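Local coordinates for beta-lactamase (Serratia marcescens, PDB 5GWA), which probably hydrolyses beta-lactam antibiotics to substituted beta-amino acids, as a class A extended-spectrum enzyme, and binds the inhibitor avibactam, at residues N9-E12 with K13-D17. Numbering follows the deposited sequence.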
loop_
_atom_site.group_PDB
_atom_site.type_symbol
_atom_site.label_atom_id
_atom_site.label_comp_id
_atom_site.label_asym_id
_atom_site.label_seq_id
_atom_site.Cartn_x
_atom_site.Cartn_y
_atom_site.Cartn_z
ATOM N N ASN A 9 -24.551 28.169 3.518
ATOM C CA ASN A 9 -25.547 27.902 2.487
ATOM C C ASN A 9 -24.877 27.611 1.141
ATOM O O ASN A 9 -25.318 26.732 0.406
ATOM C CB ASN A 9 -26.531 29.080 2.354
ATOM C CG ASN A 9 -27.265 29.392 3.657
ATOM O OD1 ASN A 9 -27.590 28.502 4.445
ATOM N ND2 ASN A 9 -27.529 30.674 3.887
ATOM N N SER A 10 -23.761 28.275 0.863
ATOM C CA SER A 10 -23.031 28.016 -0.369
ATOM C C SER A 10 -22.471 26.599 -0.396
ATOM O O SER A 10 -22.455 25.922 -1.431
ATOM C CB SER A 10 -21.879 28.999 -0.501
ATOM O OG SER A 10 -21.180 28.772 -1.711
ATOM N N ILE A 11 -21.964 26.165 0.749
ATOM C CA ILE A 11 -21.354 24.840 0.824
ATOM C C ILE A 11 -22.436 23.758 0.695
ATOM O O ILE A 11 -22.305 22.789 -0.060
ATOM C CB ILE A 11 -20.578 24.679 2.154
ATOM C CG1 ILE A 11 -19.298 25.513 2.127
ATOM C CG2 ILE A 11 -20.270 23.211 2.425
ATOM C CD1 ILE A 11 -18.602 25.626 3.470
ATOM N N GLU A 12 -23.568 23.994 1.353
ATOM C CA GLU A 12 -24.709 23.090 1.279
ATOM C C GLU A 12 -25.243 22.980 -0.156
ATOM O O GLU A 12 -25.499 21.883 -0.638
ATOM C CB GLU A 12 -25.797 23.544 2.272
ATOM C CG GLU A 12 -25.418 23.227 3.719
ATOM C CD GLU A 12 -26.438 23.678 4.749
ATOM O OE1 GLU A 12 -27.311 24.476 4.394
ATOM O OE2 GLU A 12 -26.309 23.306 5.940
ATOM N N LYS A 13 -25.212 24.086 -0.887
ATOM C CA LYS A 13 -25.704 24.080 -2.263
ATOM C C LYS A 13 -24.758 23.321 -3.181
ATOM O O LYS A 13 -25.189 22.537 -4.029
ATOM C CB LYS A 13 -25.904 25.511 -2.759
ATOM C CG LYS A 13 -26.462 25.602 -4.171
ATOM C CD LYS A 13 -26.873 27.026 -4.523
ATOM C CE LYS A 13 -27.280 27.144 -5.983
ATOM N NZ LYS A 13 -27.242 28.558 -6.444
ATOM N N TYR A 14 -23.461 23.529 -2.972
ATOM C CA TYR A 14 -22.416 22.753 -3.664
ATOM C C TYR A 14 -22.583 21.241 -3.481
ATOM O O TYR A 14 -22.404 20.434 -4.403
ATOM C CB TYR A 14 -21.038 23.225 -3.163
ATOM C CG TYR A 14 -19.870 22.434 -3.744
ATOM C CD1 TYR A 14 -19.530 22.538 -5.080
ATOM C CD2 TYR A 14 -19.209 21.483 -2.988
ATOM C CE1 TYR A 14 -18.519 21.778 -5.625
ATOM C CE2 TYR A 14 -18.175 20.754 -3.508
ATOM C CZ TYR A 14 -17.843 20.886 -4.831
ATOM O OH TYR A 14 -16.854 20.124 -5.379
ATOM N N LEU A 15 -22.967 20.852 -2.281
ATOM C CA LEU A 15 -23.062 19.468 -1.919
ATOM C C LEU A 15 -24.337 18.780 -2.423
ATOM O O LEU A 15 -24.400 17.557 -2.470
ATOM C CB LEU A 15 -23.000 19.357 -0.398
ATOM C CG LEU A 15 -21.629 19.489 0.233
ATOM C CD1 LEU A 15 -21.796 19.408 1.755
ATOM C CD2 LEU A 15 -20.672 18.431 -0.288
ATOM N N LYS A 16 -25.298 19.586 -2.892
ATOM C CA LYS A 16 -26.603 19.073 -3.300
ATOM C C LYS A 16 -26.539 17.933 -4.309
ATOM O O LYS A 16 -27.317 16.985 -4.209
ATOM C CB LYS A 16 -27.459 20.208 -3.885
ATOM C CG LYS A 16 -28.231 21.009 -2.847
ATOM C CD LYS A 16 -28.909 22.226 -3.467
ATOM C CE LYS A 16 -29.686 21.866 -4.726
ATOM N NZ LYS A 16 -30.669 22.925 -5.096
ATOM N N ASP A 17 -25.684 18.056 -5.321
ATOM C CA ASP A 17 -25.617 17.048 -6.384
ATOM C C ASP A 17 -24.451 16.092 -6.275
ATOM O O ASP A 17 -24.164 15.347 -7.212
ATOM C CB ASP A 17 -25.605 17.706 -7.764
ATOM C CG ASP A 17 -24.358 18.513 -8.024
ATOM O OD1 ASP A 17 -23.434 18.488 -7.185
ATOM O OD2 ASP A 17 -24.311 19.207 -9.059
#
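Ile11 and Leu15, one helical turn apart, run alongside each other in the same direction, with CG2 of Ile11 4.2 Å from CD1 of Leu15. The Ile11 torsion accounts for this: with chi1 at -72°, CG1 lies beside the backbone N and CG2 is the branch set anti to it, so the methyl is carried toward the following turn. Leu15 CG also lies 3.4 Å from Ile11 O. That oxygen accepts Leu15 N at 3.0 Å, though the bond is bent, with an N-H...O angle of 142°. Leu15 N has a second, weak bond to Glu12 O at 3.2 Å, so its hydrogen is shared between i-4 and i-3 acceptors. These residues belong to helix 4-15, the N-terminal helix of the class A beta-lactamase fold, and to the residues that follow it; the helix packs with helix 257-276 against the five-stranded antiparallel sheet. The two preceding amides each have an i-to-i+4 bond: Tyr14 N to Ser10 O, at 3.0 Å, is nearly straight at 165°, whereas Lys13 N to Asn9 O, at 2.9 Å, is about as bent as that of Leu15. Lys16 N bonds to Lys13 O, another i-to-i+3 pairing. Ile11 meets Ile267 and Val271 of the C-terminal helix and Leu35 of strand 34-37, while Leu15 touches Val37. Tyr14, whose CB sits 3.4 Å from Ile11 O, extends to Ile263 and Glu266, and its ring takes a cation-pi contact from Lys18, whose NZ also bonds to Tyr14 O.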